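Long-range contacts in protein (alpha-2u-globulin) (Rattus norvegicus, PDB 2A2U), which probably binds small hydrophobic ligands inside its beta-barrel, as other lipocalins do, and is a lipid-binding protein also known in complex with a hyaline droplet inducer: residues A[37-42]-A[141-146]; A[119-124]-A[147-152]; A[46-51]-A[163-168]. All blocks are in the same frame, centred on the assembly; numbering follows the deposited sequence.

Contact 1 of 3, residues A[37-42]-A[141-146]; sequences DWFSIV and RTKDLS
Trp38 and Arg141 bring the backbones of 37-42 and 141-146 nearest, their CA atoms 4.6 Å apart; beyond them the irregular segment 141-146 runs alongside the strand, and no hydrogen bond joins the two. The guanidinium of Arg141 lies flat on the indole of Trp38, centres 4.0 Å apart and planes at 24°, a cation-pi stack. Bends at chi2 (-142°) and chi3 (76°) fold the arginine back over the ring, where CG makes a CH-pi contact, 3.9 Å from the centroid of the six-membered ring of Trp38. Hydrogen bonds hold both partners: Arg141 NH2 to Asn35 O, Arg141 NH1 to Tyr116 O and Trp38 NE1 to Leu34 O. This tryptophan-arginine pair, with Trp38 in the first strand and Arg141 just after the last barrel strand, is a lipocalin signature closing one end of the barrel. Next along, Lys143 CG sits over one face of Phe39, 4.1 Å from the ring centroid, and Arg141 O meets the ring at its edge, 3.3 Å from Phe39 CE1. Ile41 points into the loop: its CD1 lies 3.4 Å from Lys143 O, and its CG1 meets Leu145 CD1 at 3.9 Å. Thr142 OG1 donates to Asp144 O at 2.6 Å, bracing the loop from within. Strand 36-44 pairs here with strand 131-140, with a classic beta bulge where Ile41 and Val42 face Leu138; strand 60-67 covers Trp38, and Ser146 N-caps helix 147-158.

Contact 2 of 3, residues A[119-124]-A[147-152]; sequences YVMFHL and SDIKEK
Strand 119-124 and helix 147-152 run nearly parallel, the axes of these short segments 10.6 Å apart at closest approach and 17° apart in direction, and the contact lies at the start of the strand. Ile149 reaches across with its CG2 methyl, which comes obliquely to the base of the Tyr119 ring, 3.8 Å from CG of Tyr119, and also touches its CB. Tyr119 CG stands between its backbone N and carbonyl carbon (chi1 69°), which leaves the ring slanting past Ile149 so that the hydroxyl extends toward Lys152. There Tyr119 OH and Lys152 NZ approach to 3.8 Å without bonding; the ammonium instead forms a salt bridge with Glu21. Two residues along the strand, Met121 extends its thioether chain straight toward the helix. Its terminal CE rests against the helix surface beside Ile149 and Lys152, 4.0 Å from Ile149 O, 4.3 Å from Ile149 CG2 and 3.9 Å from Lys152 CG, so the aliphatic part of the lysine covers the methyl while its charge stays at the margin. Lys152 is poorly ordered, and its reach is less certain. Phe153 and Leu156, further along the helix, continue the apolar cover over Met121, and Leu145 touches Tyr119 from the loop before the helix. A helix following the eighth barrel strand and packed by its apolar side against the outside of the barrel is characteristic of the lipocalin fold.

Contact 3 of 3, residues A[46-51]-A[163-168]; sequences NKREKI and TRDNII
Asn46 OD1 collects two donors from 163-168: the side-chain amide of Asn166 through ND2 at 2.7 Å, and the backbone N of Thr163 at 3.2 Å. They arrive from opposite faces of the Asn46 amide plane, and the two amides stand almost perpendicular, 84° apart. Beside this pair, Arg48 stretches out from CG to NE and donates to Asp165 O, with NE 3.0 Å from that oxygen and the acceptor close to the guanidinium plane; NH2 adds a weak bond to the same oxygen. The close-packed part lies deeper. Ile168 CD1 lies over one face of the guanidinium, 3.6 Å from Arg48 NH1, and meets Ile51 CD1 at 3.5 Å, where Ile51 also leans on Val43 and Leu135. Toward solvent the fit is looser: Asp165 is poorly ordered, and its OD1 stays 4.2 Å from Arg48 NE, beyond a salt bridge, while Arg48 NH1 pairs instead with Glu52. The chemistry thus joins the loop after strand 36-44 to the turn before strand 167-169 through hydrogen bonds of side chains, to each other and to the backbone, with charge attraction probably secondary.

All three contacts belong to one curled antiparallel sheet, the lipocalin barrel, and its flanking helix. Contacts 1 and 2 have centres about 10 Å apart, and a salt bridge from Asp144 to Lys150 ties the loop of the first to the helix of the second. The centre of contact 3 lies about 19 Å from that of contact 1, where Val42 packs on Ile167 and Ile168, and about 15 Å from that of contact 2, to which a Glu151-Arg164 salt bridge runs. Along the chain, 37-42 and 46-51 come first, then 119-124, 141-146, 147-152 and 163-168, so the loop, helix and short strand that follow the last barrel strand are tied back to the first strand and the loop after it.

Contact 1 of 3, residues A[37-42]-A[141-146]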
loop_
_atom_site.group_PDB
_atom_site.type_symbol
_atom_site.label_atom_id
_atom_site.label_comp_id
_atom_site.label_asym_id
_atom_site.label_seq_id
_atom_site.Cartn_x
_atom_site.Cartn_y
_atom_site.Cartn_z
ATOM N N ASP A 37 0.615 -18.243 -15.690
ATOM C CA ASP A 37 2.055 -18.211 -15.560
ATOM C C ASP A 37 2.755 -17.640 -16.768
ATOM O O ASP A 37 2.368 -17.910 -17.905
ATOM C CB ASP A 37 2.579 -19.607 -15.286
ATOM C CG ASP A 37 2.081 -20.152 -13.978
ATOM O OD1 ASP A 37 2.410 -19.578 -12.927
ATOM O OD2 ASP A 37 1.346 -21.151 -13.987
ATOM N N TRP A 38 3.781 -16.834 -16.507
ATOM C CA TRP A 38 4.567 -16.214 -17.562
ATOM C C TRP A 38 6.015 -16.272 -17.159
ATOM O O TRP A 38 6.313 -16.365 -15.981
ATOM C CB TRP A 38 4.156 -14.761 -17.755
ATOM C CG TRP A 38 2.779 -14.601 -18.291
ATOM C CD1 TRP A 38 1.628 -14.452 -17.564
ATOM C CD2 TRP A 38 2.402 -14.566 -19.666
ATOM N NE1 TRP A 38 0.559 -14.320 -18.417
ATOM C CE2 TRP A 38 0.997 -14.385 -19.711
ATOM C CE3 TRP A 38 3.107 -14.666 -20.875
ATOM C CZ2 TRP A 38 0.287 -14.306 -20.928
ATOM C CZ3 TRP A 38 2.397 -14.588 -22.089
ATOM C CH2 TRP A 38 0.999 -14.407 -22.100
ATOM N N PHE A 39 6.913 -16.221 -18.136
ATOM C CA PHE A 39 8.347 -16.276 -17.872
ATOM C C PHE A 39 9.008 -15.110 -18.567
ATOM O O PHE A 39 8.531 -14.666 -19.608
ATOM C CB PHE A 39 8.951 -17.554 -18.440
ATOM C CG PHE A 39 8.464 -18.794 -17.782
ATOM C CD1 PHE A 39 7.301 -19.413 -18.210
ATOM C CD2 PHE A 39 9.175 -19.353 -16.737
ATOM C CE1 PHE A 39 6.853 -20.570 -17.604
ATOM C CE2 PHE A 39 8.736 -20.513 -16.122
ATOM C CZ PHE A 39 7.571 -21.121 -16.558
ATOM N N SER A 40 10.106 -14.621 -17.998
ATOM C CA SER A 40 10.851 -13.515 -18.584
ATOM C C SER A 40 11.757 -14.066 -19.668
ATOM O O SER A 40 12.599 -14.917 -19.396
ATOM C CB SER A 40 11.676 -12.799 -17.517
ATOM O OG SER A 40 10.833 -12.013 -16.700
ATOM N N ILE A 41 11.577 -13.580 -20.892
ATOM C CA ILE A 41 12.367 -14.043 -22.018
ATOM C C ILE A 41 13.422 -13.024 -22.465
ATOM O O ILE A 41 14.613 -13.337 -22.500
ATOM C CB ILE A 41 11.454 -14.430 -23.207
ATOM C CG1 ILE A 41 10.283 -15.305 -22.726
ATOM C CG2 ILE A 41 12.257 -15.146 -24.278
ATOM C CD1 ILE A 41 10.681 -16.570 -21.969
ATOM N N VAL A 42 12.992 -11.811 -22.807
ATOM C CA VAL A 42 13.906 -10.760 -23.258
ATOM C C VAL A 42 13.501 -9.413 -22.670
ATOM O O VAL A 42 12.320 -9.069 -22.651
ATOM C CB VAL A 42 13.891 -10.632 -24.806
ATOM C CG1 VAL A 42 14.830 -9.545 -25.258
ATOM C CG2 VAL A 42 14.267 -11.943 -25.451
ATOM N N ARG A 141 4.725 -17.888 -22.200
ATOM C CA ARG A 141 4.063 -18.826 -21.291
ATOM C C ARG A 141 4.974 -20.036 -21.064
ATOM O O ARG A 141 4.741 -20.857 -20.172
ATOM C CB ARG A 141 2.720 -19.273 -21.856
ATOM C CG ARG A 141 1.877 -18.123 -22.321
ATOM C CD ARG A 141 0.419 -18.329 -22.014
ATOM N NE ARG A 141 0.115 -18.101 -20.610
ATOM C CZ ARG A 141 -0.957 -17.445 -20.175
ATOM N NH1 ARG A 141 -1.837 -16.938 -21.031
ATOM N NH2 ARG A 141 -1.162 -17.313 -18.872
ATOM N N THR A 142 6.036 -20.095 -21.867
ATOM C CA THR A 142 7.043 -21.148 -21.822
ATOM C C THR A 142 8.386 -20.556 -21.427
ATOM O O THR A 142 8.598 -19.359 -21.596
ATOM C CB THR A 142 7.177 -21.825 -23.196
ATOM O OG1 THR A 142 7.216 -20.834 -24.230
ATOM C CG2 THR A 142 5.999 -22.728 -23.439
ATOM N N LYS A 143 9.286 -21.392 -20.912
ATOM C CA LYS A 143 10.610 -20.945 -20.481
ATOM C C LYS A 143 11.406 -20.243 -21.571
ATOM O O LYS A 143 12.316 -19.475 -21.284
ATOM C CB LYS A 143 11.412 -22.099 -19.881
ATOM C CG LYS A 143 11.205 -22.265 -18.387
ATOM C CD LYS A 143 11.915 -23.502 -17.862
ATOM C CE LYS A 143 11.771 -23.632 -16.352
ATOM N NZ LYS A 143 12.168 -24.986 -15.856
ATOM N N ASP A 144 11.057 -20.503 -22.824
ATOM C CA ASP A 144 11.725 -19.852 -23.942
ATOM C C ASP A 144 10.721 -19.696 -25.080
ATOM O O ASP A 144 9.648 -20.291 -25.059
ATOM C CB ASP A 144 12.960 -20.638 -24.398
ATOM C CG ASP A 144 13.882 -19.816 -25.303
ATOM O OD1 ASP A 144 13.707 -18.589 -25.401
ATOM O OD2 ASP A 144 14.801 -20.396 -25.915
ATOM N N LEU A 145 11.044 -18.852 -26.047
ATOM C CA LEU A 145 10.145 -18.622 -27.158
ATOM C C LEU A 145 10.821 -18.736 -28.501
ATOM O O LEU A 145 12.047 -18.719 -28.607
ATOM C CB LEU A 145 9.503 -17.240 -27.049
ATOM C CG LEU A 145 8.415 -17.002 -26.016
ATOM C CD1 LEU A 145 8.181 -15.511 -25.945
ATOM C CD2 LEU A 145 7.141 -17.733 -26.387
ATOM N N SER A 146 9.970 -18.784 -29.519
ATOM C CA SER A 146 10.345 -18.874 -30.920
ATOM C C SER A 146 11.335 -17.771 -31.293
ATOM O O SER A 146 11.223 -16.630 -30.836
ATOM C CB SER A 146 9.063 -18.763 -31.754
ATOM O OG SER A 146 9.306 -18.512 -33.122
#

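Contact 2 of 3, residues A[119-124]-A[147-152]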
loop_
_atom_site.group_PDB
_atom_site.type_symbol
_atom_site.label_atom_id
_atom_site.label_comp_id
_atom_site.label_asym_id
_atom_site.label_seq_id
_atom_site.Cartn_x
_atom_site.Cartn_y
_atom_site.Cartn_z
ATOM N N TYR A 119 3.038 -15.259 -26.134
ATOM C CA TYR A 119 3.794 -14.094 -25.713
ATOM C C TYR A 119 2.961 -12.869 -25.320
ATOM O O TYR A 119 1.753 -12.798 -25.559
ATOM C CB TYR A 119 4.769 -13.695 -26.830
ATOM C CG TYR A 119 4.080 -13.138 -28.061
ATOM C CD1 TYR A 119 3.520 -13.983 -29.012
ATOM C CD2 TYR A 119 3.947 -11.761 -28.245
ATOM C CE1 TYR A 119 2.839 -13.467 -30.118
ATOM C CE2 TYR A 119 3.269 -11.237 -29.341
ATOM C CZ TYR A 119 2.713 -12.091 -30.272
ATOM O OH TYR A 119 2.011 -11.577 -31.341
ATOM N N VAL A 120 3.645 -11.923 -24.685
ATOM C CA VAL A 120 3.070 -10.646 -24.288
ATOM C C VAL A 120 4.221 -9.661 -24.182
ATOM O O VAL A 120 5.235 -9.937 -23.548
ATOM C CB VAL A 120 2.253 -10.698 -22.967
ATOM C CG1 VAL A 120 3.135 -11.000 -21.767
ATOM C CG2 VAL A 120 1.528 -9.383 -22.776
ATOM N N MET A 121 4.104 -8.567 -24.918
ATOM C CA MET A 121 5.125 -7.534 -24.931
ATOM C C MET A 121 4.584 -6.312 -24.196
ATOM O O MET A 121 3.503 -5.803 -24.510
ATOM C CB MET A 121 5.495 -7.175 -26.376
ATOM C CG MET A 121 5.767 -8.387 -27.255
ATOM S SD MET A 121 6.242 -7.984 -28.930
ATOM C CE MET A 121 6.905 -9.538 -29.467
ATOM N N PHE A 122 5.302 -5.897 -23.160
ATOM C CA PHE A 122 4.906 -4.736 -22.379
ATOM C C PHE A 122 5.879 -3.615 -22.685
ATOM O O PHE A 122 7.045 -3.855 -22.976
ATOM C CB PHE A 122 4.987 -5.033 -20.882
ATOM C CG PHE A 122 3.914 -5.951 -20.363
ATOM C CD1 PHE A 122 2.687 -5.443 -19.973
ATOM C CD2 PHE A 122 4.166 -7.307 -20.180
ATOM C CE1 PHE A 122 1.733 -6.264 -19.403
ATOM C CE2 PHE A 122 3.219 -8.135 -19.614
ATOM C CZ PHE A 122 2.001 -7.613 -19.223
ATOM N N HIS A 123 5.387 -2.387 -22.624
ATOM C CA HIS A 123 6.218 -1.212 -22.840
ATOM C C HIS A 123 6.043 -0.340 -21.602
ATOM O O HIS A 123 4.929 0.058 -21.264
ATOM C CB HIS A 123 5.785 -0.452 -24.084
ATOM C CG HIS A 123 6.529 0.831 -24.278
ATOM N ND1 HIS A 123 5.954 2.059 -24.068
ATOM C CD2 HIS A 123 7.823 1.067 -24.601
ATOM C CE1 HIS A 123 6.858 3.005 -24.244
ATOM N NE2 HIS A 123 8.006 2.424 -24.569
ATOM N N LEU A 124 7.145 -0.034 -20.936
ATOM C CA LEU A 124 7.098 0.747 -19.715
ATOM C C LEU A 124 7.996 1.971 -19.681
ATOM O O LEU A 124 9.132 1.932 -20.145
ATOM C CB LEU A 124 7.439 -0.163 -18.524
ATOM C CG LEU A 124 7.779 0.457 -17.163
ATOM C CD1 LEU A 124 7.413 -0.493 -16.063
ATOM C CD2 LEU A 124 9.248 0.830 -17.056
ATOM N N SER A 147 12.328 -18.135 -32.098
ATOM C CA SER A 147 13.340 -17.198 -32.557
ATOM C C SER A 147 12.667 -16.086 -33.350
ATOM O O SER A 147 13.188 -14.979 -33.461
ATOM C CB SER A 147 14.348 -17.920 -33.445
ATOM O OG SER A 147 15.673 -17.627 -33.044
ATOM N N ASP A 148 11.499 -16.404 -33.897
ATOM C CA ASP A 148 10.702 -15.467 -34.675
ATOM C C ASP A 148 10.085 -14.430 -33.750
ATOM O O ASP A 148 10.075 -13.242 -34.068
ATOM C CB ASP A 148 9.576 -16.200 -35.404
ATOM C CG ASP A 148 10.076 -17.354 -36.234
ATOM O OD1 ASP A 148 11.226 -17.299 -36.715
ATOM O OD2 ASP A 148 9.312 -18.323 -36.404
ATOM N N ILE A 149 9.567 -14.886 -32.610
ATOM C CA ILE A 149 8.943 -13.987 -31.647
ATOM C C ILE A 149 9.992 -13.015 -31.139
ATOM O O ILE A 149 9.736 -11.819 -31.013
ATOM C CB ILE A 149 8.354 -14.747 -30.436
ATOM C CG1 ILE A 149 7.455 -15.888 -30.898
ATOM C CG2 ILE A 149 7.542 -13.803 -29.579
ATOM C CD1 ILE A 149 6.348 -15.448 -31.816
ATOM N N LYS A 150 11.193 -13.526 -30.907
ATOM C CA LYS A 150 12.270 -12.695 -30.411
ATOM C C LYS A 150 12.728 -11.643 -31.418
ATOM O O LYS A 150 13.239 -10.597 -31.023
ATOM C CB LYS A 150 13.445 -13.552 -29.961
ATOM C CG LYS A 150 13.097 -14.517 -28.866
ATOM C CD LYS A 150 14.350 -15.155 -28.333
ATOM C CE LYS A 150 14.038 -16.300 -27.400
ATOM N NZ LYS A 150 15.289 -16.905 -26.867
ATOM N N GLU A 151 12.537 -11.908 -32.709
ATOM C CA GLU A 151 12.931 -10.959 -33.748
ATOM C C GLU A 151 11.941 -9.812 -33.808
ATOM O O GLU A 151 12.337 -8.650 -33.856
ATOM C CB GLU A 151 12.975 -11.632 -35.114
ATOM C CG GLU A 151 14.328 -11.596 -35.794
ATOM C CD GLU A 151 14.853 -10.197 -36.044
ATOM O OE1 GLU A 151 14.061 -9.278 -36.348
ATOM O OE2 GLU A 151 16.083 -10.026 -35.966
ATOM N N LYS A 152 10.656 -10.155 -33.856
ATOM C CA LYS A 152 9.575 -9.177 -33.898
ATOM C C LYS A 152 9.743 -8.206 -32.735
ATOM O O LYS A 152 9.541 -7.001 -32.877
ATOM C CB LYS A 152 8.222 -9.891 -33.796
ATOM C CG LYS A 152 7.061 -9.000 -33.354
ATOM C CD LYS A 152 5.753 -9.775 -33.237
ATOM C CE LYS A 152 5.229 -10.176 -34.607
ATOM N NZ LYS A 152 3.941 -10.940 -34.586
#

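Contact 3 of 3, residues A[46-51]-A[163-168]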
loop_
_atom_site.group_PDB
_atom_site.type_symbol
_atom_site.label_atom_id
_atom_site.label_comp_id
_atom_site.label_asym_id
_atom_site.label_seq_id
_atom_site.Cartn_x
_atom_site.Cartn_y
_atom_site.Cartn_z
ATOM N N ASN A 46 17.367 1.265 -22.920
ATOM C CA ASN A 46 18.560 2.013 -23.297
ATOM C C ASN A 46 19.362 2.370 -22.043
ATOM O O ASN A 46 20.575 2.581 -22.122
ATOM C CB ASN A 46 18.215 3.243 -24.140
ATOM C CG ASN A 46 18.418 3.000 -25.642
ATOM O OD1 ASN A 46 18.973 1.980 -26.049
ATOM N ND2 ASN A 46 17.976 3.943 -26.464
ATOM N N LYS A 47 18.683 2.403 -20.889
ATOM C CA LYS A 47 19.326 2.664 -19.592
ATOM C C LYS A 47 19.727 1.274 -19.096
ATOM O O LYS A 47 19.224 0.777 -18.086
ATOM C CB LYS A 47 18.353 3.338 -18.611
ATOM C CG LYS A 47 19.019 3.892 -17.344
ATOM C CD LYS A 47 18.384 5.218 -16.915
ATOM C CE LYS A 47 19.210 5.956 -15.857
ATOM N NZ LYS A 47 19.039 5.447 -14.462
ATOM N N ARG A 48 20.647 0.673 -19.849
ATOM C CA ARG A 48 21.171 -0.669 -19.635
ATOM C C ARG A 48 21.497 -1.087 -18.207
ATOM O O ARG A 48 21.374 -2.263 -17.865
ATOM C CB ARG A 48 22.397 -0.868 -20.515
ATOM C CG ARG A 48 22.441 -2.203 -21.205
ATOM C CD ARG A 48 23.753 -2.374 -21.933
ATOM N NE ARG A 48 23.781 -3.611 -22.701
ATOM C CZ ARG A 48 23.927 -4.822 -22.172
ATOM N NH1 ARG A 48 24.065 -4.978 -20.860
ATOM N NH2 ARG A 48 23.933 -5.888 -22.959
ATOM N N GLU A 49 21.925 -0.136 -17.386
ATOM C CA GLU A 49 22.275 -0.393 -15.988
ATOM C C GLU A 49 21.123 -1.075 -15.234
ATOM O O GLU A 49 21.345 -1.923 -14.368
ATOM C CB GLU A 49 22.634 0.939 -15.319
ATOM C CG GLU A 49 22.689 0.923 -13.802
ATOM C CD GLU A 49 22.571 2.314 -13.209
ATOM O OE1 GLU A 49 21.696 3.088 -13.652
ATOM O OE2 GLU A 49 23.342 2.636 -12.284
ATOM N N LYS A 50 19.898 -0.705 -15.603
ATOM C CA LYS A 50 18.665 -1.209 -15.001
ATOM C C LYS A 50 18.336 -2.666 -15.305
ATOM O O LYS A 50 17.768 -3.361 -14.464
ATOM C CB LYS A 50 17.493 -0.329 -15.440
ATOM C CG LYS A 50 17.607 1.121 -15.023
ATOM C CD LYS A 50 17.389 1.254 -13.539
ATOM C CE LYS A 50 17.539 2.687 -13.085
ATOM N NZ LYS A 50 17.211 2.839 -11.639
ATOM N N ILE A 51 18.642 -3.106 -16.523
ATOM C CA ILE A 51 18.366 -4.476 -16.930
ATOM C C ILE A 51 19.547 -5.423 -16.724
ATOM O O ILE A 51 19.427 -6.630 -16.925
ATOM C CB ILE A 51 17.893 -4.551 -18.396
ATOM C CG1 ILE A 51 18.953 -3.989 -19.342
ATOM C CG2 ILE A 51 16.598 -3.796 -18.562
ATOM C CD1 ILE A 51 18.617 -4.221 -20.803
ATOM N N THR A 163 18.378 0.462 -28.832
ATOM C CA THR A 163 19.340 -0.190 -29.717
ATOM C C THR A 163 19.490 -1.684 -29.437
ATOM O O THR A 163 19.285 -2.133 -28.308
ATOM C CB THR A 163 20.737 0.480 -29.620
ATOM O OG1 THR A 163 21.314 0.213 -28.339
ATOM C CG2 THR A 163 20.623 1.982 -29.781
ATOM N N ARG A 164 19.882 -2.436 -30.467
ATOM C CA ARG A 164 20.073 -3.884 -30.373
ATOM C C ARG A 164 21.119 -4.274 -29.327
ATOM O O ARG A 164 21.158 -5.419 -28.894
ATOM C CB ARG A 164 20.459 -4.455 -31.746
ATOM C CG ARG A 164 19.696 -5.713 -32.168
ATOM C CD ARG A 164 19.009 -5.500 -33.516
ATOM N NE ARG A 164 18.182 -6.628 -33.945
ATOM C CZ ARG A 164 17.298 -6.579 -34.944
ATOM N NH1 ARG A 164 17.100 -5.461 -35.636
ATOM N NH2 ARG A 164 16.599 -7.654 -35.263
ATOM N N ASP A 165 21.963 -3.324 -28.923
ATOM C CA ASP A 165 23.002 -3.579 -27.922
ATOM C C ASP A 165 22.404 -3.573 -26.508
ATOM O O ASP A 165 23.027 -4.055 -25.561
ATOM C CB ASP A 165 24.112 -2.517 -28.031
ATOM C CG ASP A 165 25.349 -2.849 -27.194
ATOM O OD1 ASP A 165 25.407 -3.915 -26.546
ATOM O OD2 ASP A 165 26.294 -2.038 -27.191
ATOM N N ASN A 166 21.189 -3.046 -26.368
ATOM C CA ASN A 166 20.546 -2.978 -25.063
ATOM C C ASN A 166 19.407 -3.966 -24.882
ATOM O O ASN A 166 18.657 -3.896 -23.912
ATOM C CB ASN A 166 20.104 -1.550 -24.790
ATOM C CG ASN A 166 21.274 -0.594 -24.745
ATOM O OD1 ASN A 166 22.285 -0.872 -24.105
ATOM N ND2 ASN A 166 21.164 0.517 -25.461
ATOM N N ILE A 167 19.293 -4.892 -25.826
ATOM C CA ILE A 167 18.275 -5.932 -25.779
ATOM C C ILE A 167 18.952 -7.149 -25.157
ATOM O O ILE A 167 19.921 -7.656 -25.699
ATOM C CB ILE A 167 17.773 -6.277 -27.193
ATOM C CG1 ILE A 167 17.314 -5.004 -27.904
ATOM C CG2 ILE A 167 16.591 -7.210 -27.111
ATOM C CD1 ILE A 167 16.736 -5.233 -29.298
ATOM N N ILE A 168 18.479 -7.581 -23.996
ATOM C CA ILE A 168 19.075 -8.717 -23.300
ATOM C C ILE A 168 18.179 -9.946 -23.257
ATOM O O ILE A 168 17.016 -9.855 -22.882
ATOM C CB ILE A 168 19.473 -8.339 -21.857
ATOM C CG1 ILE A 168 20.540 -7.237 -21.873
ATOM C CG2 ILE A 168 19.983 -9.564 -21.116
ATOM C CD1 ILE A 168 21.011 -6.776 -20.492
#